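Local atomic coordinates of uncharacterized protein (Bacteroides uniformis, PDB entry 4JPQ), a protein that is of unknown function but probably binds carbohydrate through a family 9-like carbohydrate-binding fold. Residues A[88-93]-A[155-160]; A[101-106]-A[164-169]; A[111-116]-A[130-135]. All blocks are in the same frame, centred on the assembly; numbering follows the deposited sequence.

Contacts 1 and 3 are buried in one beta fold, while contact 2 runs from its interior out to a partly exposed polar edge. Contact 1 lies about 5 Å from the centre of the chain, whereas the centres of contacts 2 and 3 each lie about 12 Å from it. Segments 88-93, 101-106 and 111-116 sit on successive antiparallel strands, 89-95, 102-108 and 113-118; Phe92 O and Phe105 N, 2.7 Å apart, join the first pair, and Glu106 O and Leu114 N, also 2.7 Å apart, the second. Across from them come segment 155-160, the loop 164-169 that follows its strand, and helix 129-134. Contact 3 meets contact 1 where Met159 SE lies 4.1 Å from Leu113 CD1.

Contact 1 of 3, residues A[88-93]-A[155-160]; sequences ACVEFF and WELVMV
With CG placed between the backbone N and the carbonyl carbon (chi1 58°), the indole of Trp155 turns its six-membered end to Val90 and Ala88. In Val90, CG1 is anti to the carbonyl carbon and CG2 lies between that carbon and the backbone N (chi1 -67°), which sends the two methyls to different partners: CG1 lies 3.8 Å from Trp155 CH2, and CG2 lies 3.7 Å from Leu157 CD2. Along both pairs the side chains run past each other in opposite directions. Ala88 CB completes the grip on the indole, 4.1 Å from Trp155 CZ2; both it and the valine methyl approach the ring obliquely.

The two strand segments are 9.3 Å apart at their closest and run in roughly the same direction, 32° from parallel. This spacing is far beyond that of hydrogen-bonded neighbours and is consistent with packing between the two layers of a beta sandwich, as in the CBD9-like clan. Strand 89-95 bonds instead to strands 102-108 and 178-186, while strand 152-162 pairs with 61-70.

Met159, a selenomethionine, brings CE to 4.3 Å from Phe92 CB. Every residue that touches is buried, and the indole nitrogen Trp155 NE1 is hydrogen-bonded to Glu70 OE2 on strand 61-70.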
# COMPACT_ATOMS: atom_id res chain seq x y z
N ALA A 88 -8.96 -6.60 7.07
CA ALA A 88 -7.82 -5.83 7.63
C ALA A 88 -6.91 -5.61 6.44
O ALA A 88 -6.40 -6.58 5.86
CB ALA A 88 -7.09 -6.60 8.72
N CYS A 89 -6.73 -4.35 6.07
CA CYS A 89 -6.11 -4.00 4.81
C CYS A 89 -5.16 -2.82 4.88
O CYS A 89 -5.47 -1.82 5.52
CB CYS A 89 -7.26 -3.66 3.87
SG CYS A 89 -6.87 -3.16 2.19
N VAL A 90 -4.02 -2.95 4.18
CA VAL A 90 -3.04 -1.88 4.00
C VAL A 90 -3.07 -1.52 2.51
O VAL A 90 -3.31 -2.39 1.65
CB VAL A 90 -1.61 -2.23 4.43
CG1 VAL A 90 -1.57 -2.41 5.94
CG2 VAL A 90 -1.05 -3.45 3.71
N GLU A 91 -2.84 -0.23 2.23
CA GLU A 91 -2.98 0.30 0.88
C GLU A 91 -1.84 1.26 0.49
O GLU A 91 -1.25 1.90 1.36
CB GLU A 91 -4.33 1.04 0.75
CG GLU A 91 -5.56 0.25 1.23
CD GLU A 91 -6.89 0.97 1.08
OE1 GLU A 91 -6.92 2.15 0.70
OE2 GLU A 91 -7.93 0.36 1.38
N PHE A 92 -1.57 1.30 -0.81
CA PHE A 92 -0.58 2.19 -1.43
C PHE A 92 -1.22 2.79 -2.68
O PHE A 92 -1.62 2.05 -3.58
CB PHE A 92 0.68 1.40 -1.82
CG PHE A 92 1.70 2.20 -2.61
CD1 PHE A 92 2.16 3.44 -2.15
CD2 PHE A 92 2.27 1.68 -3.79
CE1 PHE A 92 3.12 4.16 -2.86
CE2 PHE A 92 3.24 2.39 -4.49
CZ PHE A 92 3.66 3.63 -4.02
N PHE A 93 -1.34 4.11 -2.71
CA PHE A 93 -1.92 4.85 -3.84
C PHE A 93 -0.78 5.68 -4.43
O PHE A 93 -0.03 6.28 -3.66
CB PHE A 93 -3.03 5.80 -3.39
CG PHE A 93 -4.38 5.14 -3.15
CD1 PHE A 93 -4.52 3.99 -2.36
CD2 PHE A 93 -5.55 5.74 -3.63
CE1 PHE A 93 -5.78 3.43 -2.12
CE2 PHE A 93 -6.80 5.19 -3.40
CZ PHE A 93 -6.91 4.03 -2.64
N TRP A 155 0.93 -8.25 12.71
CA TRP A 155 1.20 -8.82 11.39
C TRP A 155 2.01 -7.89 10.53
O TRP A 155 2.11 -6.71 10.83
CB TRP A 155 -0.08 -9.25 10.66
CG TRP A 155 -1.10 -8.19 10.45
CD1 TRP A 155 -2.00 -7.73 11.36
CD2 TRP A 155 -1.41 -7.53 9.21
NE1 TRP A 155 -2.82 -6.79 10.78
CE2 TRP A 155 -2.47 -6.64 9.46
CE3 TRP A 155 -0.88 -7.60 7.91
CZ2 TRP A 155 -3.02 -5.83 8.47
CZ3 TRP A 155 -1.42 -6.77 6.92
CH2 TRP A 155 -2.47 -5.90 7.21
N GLU A 156 2.61 -8.46 9.48
CA GLU A 156 3.44 -7.74 8.53
C GLU A 156 3.07 -8.17 7.12
O GLU A 156 2.61 -9.30 6.90
CB GLU A 156 4.92 -8.00 8.78
CG GLU A 156 5.35 -7.76 10.22
CD GLU A 156 6.86 -7.84 10.45
OE1 GLU A 156 7.62 -7.93 9.46
OE2 GLU A 156 7.28 -7.78 11.62
N LEU A 157 3.30 -7.27 6.17
CA LEU A 157 2.96 -7.50 4.77
C LEU A 157 3.93 -6.78 3.85
O LEU A 157 4.33 -5.66 4.15
CB LEU A 157 1.53 -7.05 4.50
CG LEU A 157 0.97 -7.22 3.07
CD1 LEU A 157 -0.49 -7.63 3.11
CD2 LEU A 157 1.18 -6.01 2.17
N VAL A 158 4.21 -7.41 2.70
CA VAL A 158 5.14 -6.92 1.71
C VAL A 158 4.54 -6.97 0.33
O VAL A 158 3.84 -7.92 -0.01
CB VAL A 158 6.42 -7.78 1.71
CG1 VAL A 158 7.31 -7.55 0.48
CG2 VAL A 158 7.21 -7.51 2.98
N MSE A 159 4.86 -5.95 -0.46
CA MSE A 159 4.47 -5.86 -1.86
C MSE A 159 5.71 -5.49 -2.63
O MSE A 159 6.43 -4.56 -2.26
CB MSE A 159 3.42 -4.76 -2.10
CG MSE A 159 2.05 -5.17 -1.59
SE MSE A 159 0.71 -3.88 -2.23
CE MSE A 159 0.41 -2.75 -0.64
N VAL A 160 5.98 -6.23 -3.71
CA VAL A 160 7.07 -5.95 -4.65
C VAL A 160 6.35 -5.55 -5.95
O VAL A 160 5.79 -6.41 -6.62
CB VAL A 160 7.98 -7.16 -4.85
CG1 VAL A 160 9.12 -6.84 -5.80
CG2 VAL A 160 8.51 -7.64 -3.51

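Contact 2 of 3, residues A[101-106]-A[164-169]; sequences RYYNFE and SAFFQH
Phe166 sets CD1 over one face of the Tyr103 ring, toward its rim and 3.5 Å from Tyr103 CD1, with the planes oblique at 52°. Deeper in, Phe166 CE1 meets the edge of Phe105 at CE1, 4.1 Å away. Phe167 offers its face to the edge of Tyr103 in an offset edge-to-face pair. Tyr103 reaches this loop, between strands 152-162 and 178-186, with CG anti to its carbonyl carbon (chi1 -63°).

Outward, the phenol oxygen enters the type I turn from Phe166 to His169. Gln168 N donates to Tyr103 OH over 2.8 Å, bent to 141°, and His169 ND1 lies 2.7 Å from the same oxygen in a hydrogen bond that either partner could donate. Both nitrogens lie near the phenol plane, at its edge. A phenylalanine in place of Tyr103 would probably leave His169 ND1 and Gln168 N without these partners and the imidazole freer to turn.

At the more open, polar edge, Arg101 lays CB against the edge of the His169 ring, 3.8 Å from CE1. Two hydrogen bonds converging on one hydroxyl would help tie the turn to strand 102-108 and probably restrict the imidazole and the phenol.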
# COMPACT_ATOMS: atom_id res chain seq x y z
N ARG A 101 -3.76 10.47 -13.96
CA ARG A 101 -3.95 9.05 -13.71
C ARG A 101 -3.16 8.61 -12.48
O ARG A 101 -2.04 9.08 -12.24
CB ARG A 101 -3.51 8.21 -14.90
CG ARG A 101 -4.36 8.33 -16.15
CD ARG A 101 -3.91 7.21 -17.11
NE ARG A 101 -4.17 7.40 -18.54
CZ ARG A 101 -5.19 6.89 -19.25
NH1 ARG A 101 -6.17 6.15 -18.70
NH2 ARG A 101 -5.26 7.16 -20.56
N TYR A 102 -3.78 7.74 -11.68
CA TYR A 102 -3.15 7.17 -10.47
C TYR A 102 -3.57 5.71 -10.34
O TYR A 102 -4.51 5.26 -11.02
CB TYR A 102 -3.51 7.95 -9.19
CG TYR A 102 -4.92 7.75 -8.72
CD1 TYR A 102 -5.99 8.47 -9.30
CD2 TYR A 102 -5.22 6.83 -7.71
CE1 TYR A 102 -7.31 8.27 -8.87
CE2 TYR A 102 -6.53 6.61 -7.29
CZ TYR A 102 -7.57 7.34 -7.86
OH TYR A 102 -8.84 7.12 -7.43
N TYR A 103 -2.88 5.02 -9.43
CA TYR A 103 -3.11 3.62 -9.13
C TYR A 103 -3.33 3.43 -7.64
O TYR A 103 -2.81 4.19 -6.84
CB TYR A 103 -1.88 2.81 -9.52
CG TYR A 103 -1.56 2.83 -10.98
CD1 TYR A 103 -0.78 3.85 -11.54
CD2 TYR A 103 -2.03 1.82 -11.83
CE1 TYR A 103 -0.46 3.85 -12.90
CE2 TYR A 103 -1.71 1.81 -13.18
CZ TYR A 103 -0.93 2.82 -13.72
OH TYR A 103 -0.62 2.83 -15.05
N ASN A 104 -4.11 2.41 -7.29
CA ASN A 104 -4.33 2.04 -5.89
C ASN A 104 -4.07 0.54 -5.74
O ASN A 104 -4.68 -0.27 -6.45
CB ASN A 104 -5.72 2.42 -5.37
CG ASN A 104 -6.85 1.87 -6.21
OD1 ASN A 104 -6.86 2.07 -7.40
ND2 ASN A 104 -7.79 1.16 -5.59
N PHE A 105 -3.14 0.20 -4.85
CA PHE A 105 -2.77 -1.17 -4.54
C PHE A 105 -3.29 -1.41 -3.14
O PHE A 105 -2.74 -0.87 -2.19
CB PHE A 105 -1.25 -1.34 -4.58
CG PHE A 105 -0.64 -1.09 -5.93
CD1 PHE A 105 -0.34 0.20 -6.33
CD2 PHE A 105 -0.35 -2.15 -6.77
CE1 PHE A 105 0.23 0.43 -7.57
CE2 PHE A 105 0.23 -1.92 -8.02
CZ PHE A 105 0.52 -0.64 -8.42
N GLU A 106 -4.36 -2.20 -3.02
CA GLU A 106 -4.97 -2.51 -1.73
C GLU A 106 -4.78 -4.00 -1.52
O GLU A 106 -5.13 -4.80 -2.38
CB GLU A 106 -6.45 -2.12 -1.75
CG GLU A 106 -6.69 -0.66 -2.14
CD GLU A 106 -8.14 -0.21 -2.07
OE1 GLU A 106 -8.97 -0.87 -1.44
OE2 GLU A 106 -8.45 0.85 -2.66
N SER A 164 6.45 -2.37 -14.58
CA SER A 164 5.46 -2.85 -15.57
C SER A 164 4.04 -2.97 -15.02
O SER A 164 3.09 -2.95 -15.80
CB SER A 164 5.88 -4.21 -16.14
OG SER A 164 6.06 -5.16 -15.10
N ALA A 165 3.88 -3.09 -13.70
CA ALA A 165 2.53 -3.13 -13.08
C ALA A 165 1.77 -1.81 -13.18
O ALA A 165 0.57 -1.79 -12.90
CB ALA A 165 2.58 -3.57 -11.64
N PHE A 166 2.43 -0.70 -13.55
CA PHE A 166 1.73 0.54 -13.86
C PHE A 166 1.15 0.34 -15.27
O PHE A 166 1.60 0.94 -16.26
CB PHE A 166 2.67 1.74 -13.78
CG PHE A 166 3.20 2.00 -12.39
CD1 PHE A 166 2.33 2.19 -11.33
CD2 PHE A 166 4.56 2.15 -12.16
CE1 PHE A 166 2.81 2.46 -10.05
CE2 PHE A 166 5.05 2.45 -10.90
CZ PHE A 166 4.17 2.59 -9.83
N PHE A 167 0.10 -0.47 -15.32
CA PHE A 167 -0.48 -1.01 -16.57
C PHE A 167 -1.05 -0.05 -17.60
O PHE A 167 -1.26 -0.45 -18.74
CB PHE A 167 -1.46 -2.17 -16.28
CG PHE A 167 -2.75 -1.78 -15.59
CD1 PHE A 167 -2.82 -1.68 -14.20
CD2 PHE A 167 -3.90 -1.57 -16.33
CE1 PHE A 167 -4.01 -1.34 -13.57
CE2 PHE A 167 -5.10 -1.23 -15.71
CZ PHE A 167 -5.16 -1.11 -14.32
N GLN A 168 -1.30 1.20 -17.18
CA GLN A 168 -1.75 2.27 -18.08
C GLN A 168 -0.60 3.22 -18.49
O GLN A 168 -0.87 4.27 -19.07
CB GLN A 168 -2.87 3.07 -17.43
CG GLN A 168 -4.13 2.27 -17.10
CD GLN A 168 -5.18 3.10 -16.37
OE1 GLN A 168 -4.86 4.04 -15.64
NE2 GLN A 168 -6.44 2.75 -16.56
N HIS A 169 0.66 2.85 -18.21
CA HIS A 169 1.86 3.67 -18.55
C HIS A 169 3.01 2.83 -19.07
O HIS A 169 3.00 1.60 -18.95
CB HIS A 169 2.35 4.44 -17.30
CG HIS A 169 1.38 5.46 -16.79
ND1 HIS A 169 0.34 5.15 -15.96
CD2 HIS A 169 1.31 6.80 -17.00
CE1 HIS A 169 -0.35 6.25 -15.68
NE2 HIS A 169 0.22 7.26 -16.30

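Contact 3 of 3, residues A[111-116]-A[130-135]; sequences GRLLIQ and EVLGMV
Strand 113-116 and helix 130-134 approach to 9.5 Å between their axes at an angle of 120°, with the nearest backbones at Ile115 and Leu132, whose CA atoms are 7.4 Å apart. Leu113 and Ile115, two residues apart on the strand, both point toward the helix. Ile115 places CG1 anti to its carbonyl carbon (chi1 -49°), from where the extended arm carries CD1 out to the side chains of the helix and of Val135 just after it. There CD1 comes 3.9 Å from Val135 CG2 and, more loosely, 4.3 Å from Val131 CG1.

Leu132 runs past Ile115 in the opposite direction, and its CD2 methyl lies 4.0 Å from Ile115 CG1 and 3.8 Å from the backbone oxygen Leu113 O. The Leu113 side chain crosses Val135 at about a right angle, CD2 resting 3.7 Å from Val135 CB. The side-chain contacts are all between branched aliphatic groups on buried residues.

This geometry is that of a short helix packed by its apolar side against a beta sheet, here within the carbohydrate-binding family 9 fold, where the helix and Val135 pack on Leu113 and Ile115 of strand 113-118, with Ile161 and Met159 of strand 152-162 nearby.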
# COMPACT_ATOMS: atom_id res chain seq x y z
N GLY A 111 -2.99 -11.60 1.95
CA GLY A 111 -2.30 -11.49 0.67
C GLY A 111 -3.14 -11.27 -0.57
O GLY A 111 -2.58 -11.14 -1.66
N ARG A 112 -4.47 -11.27 -0.45
CA ARG A 112 -5.35 -10.99 -1.60
C ARG A 112 -5.13 -9.52 -1.94
O ARG A 112 -5.14 -8.66 -1.04
CB ARG A 112 -6.83 -11.16 -1.25
CG ARG A 112 -7.30 -12.53 -0.81
CD ARG A 112 -7.10 -13.62 -1.86
NE ARG A 112 -5.87 -14.37 -1.62
CZ ARG A 112 -5.70 -15.31 -0.67
NH1 ARG A 112 -6.66 -15.62 0.22
NH2 ARG A 112 -4.52 -15.92 -0.57
N LEU A 113 -4.97 -9.24 -3.24
CA LEU A 113 -4.68 -7.88 -3.74
C LEU A 113 -5.70 -7.36 -4.74
O LEU A 113 -6.21 -8.10 -5.58
CB LEU A 113 -3.32 -7.91 -4.44
CG LEU A 113 -2.75 -6.70 -5.19
CD1 LEU A 113 -2.38 -5.57 -4.25
CD2 LEU A 113 -1.54 -7.13 -6.01
N LEU A 114 -5.93 -6.05 -4.66
CA LEU A 114 -6.78 -5.29 -5.58
C LEU A 114 -5.91 -4.18 -6.16
O LEU A 114 -5.17 -3.50 -5.41
CB LEU A 114 -7.94 -4.65 -4.84
CG LEU A 114 -8.76 -3.56 -5.55
CD1 LEU A 114 -9.62 -4.16 -6.64
CD2 LEU A 114 -9.63 -2.79 -4.57
N ILE A 115 -6.00 -4.00 -7.48
CA ILE A 115 -5.33 -2.90 -8.18
C ILE A 115 -6.32 -2.27 -9.15
O ILE A 115 -6.97 -2.99 -9.90
CB ILE A 115 -4.11 -3.31 -9.03
CG1 ILE A 115 -3.13 -4.20 -8.27
CG2 ILE A 115 -3.36 -2.07 -9.52
CD1 ILE A 115 -2.01 -4.75 -9.14
N GLN A 116 -6.42 -0.94 -9.13
CA GLN A 116 -7.15 -0.22 -10.17
C GLN A 116 -6.23 0.87 -10.69
O GLN A 116 -5.21 1.20 -10.06
CB GLN A 116 -8.43 0.41 -9.67
CG GLN A 116 -9.50 -0.50 -9.11
CD GLN A 116 -10.41 0.28 -8.19
OE1 GLN A 116 -10.13 0.46 -6.99
NE2 GLN A 116 -11.49 0.79 -8.74
N GLU A 130 -2.65 -11.12 -15.37
CA GLU A 130 -1.24 -10.95 -15.77
C GLU A 130 -0.56 -9.88 -14.89
O GLU A 130 0.52 -10.11 -14.32
CB GLU A 130 -1.16 -10.58 -17.27
CG GLU A 130 0.23 -10.48 -17.90
CD GLU A 130 0.96 -11.81 -18.06
OE1 GLU A 130 0.31 -12.87 -18.24
OE2 GLU A 130 2.21 -11.79 -18.05
N VAL A 131 -1.24 -8.74 -14.72
CA VAL A 131 -0.74 -7.60 -13.93
C VAL A 131 -0.76 -7.92 -12.42
O VAL A 131 0.17 -7.55 -11.70
CB VAL A 131 -1.52 -6.30 -14.23
CG1 VAL A 131 -1.05 -5.15 -13.35
CG2 VAL A 131 -1.38 -5.92 -15.71
N LEU A 132 -1.83 -8.56 -11.95
CA LEU A 132 -1.90 -9.00 -10.54
C LEU A 132 -0.76 -9.97 -10.25
O LEU A 132 -0.14 -9.89 -9.17
CB LEU A 132 -3.24 -9.67 -10.24
CG LEU A 132 -4.44 -8.73 -10.23
CD1 LEU A 132 -5.73 -9.53 -10.42
CD2 LEU A 132 -4.47 -7.89 -8.96
N GLY A 133 -0.49 -10.86 -11.22
CA GLY A 133 0.61 -11.82 -11.19
C GLY A 133 2.00 -11.19 -11.12
O GLY A 133 2.92 -11.82 -10.61
N MSE A 134 2.16 -9.98 -11.65
CA MSE A 134 3.43 -9.24 -11.57
C MSE A 134 3.77 -8.81 -10.16
O MSE A 134 4.95 -8.79 -9.80
CB MSE A 134 3.42 -7.97 -12.43
CG MSE A 134 3.52 -8.21 -13.92
SE MSE A 134 3.05 -6.53 -14.84
CE MSE A 134 2.82 -7.38 -16.60
N VAL A 135 2.77 -8.47 -9.35
CA VAL A 135 3.01 -7.96 -7.99
C VAL A 135 3.20 -9.12 -7.03
O VAL A 135 2.25 -9.83 -6.71
CB VAL A 135 1.87 -7.05 -7.48
CG1 VAL A 135 2.19 -6.54 -6.07
CG2 VAL A 135 1.66 -5.88 -8.44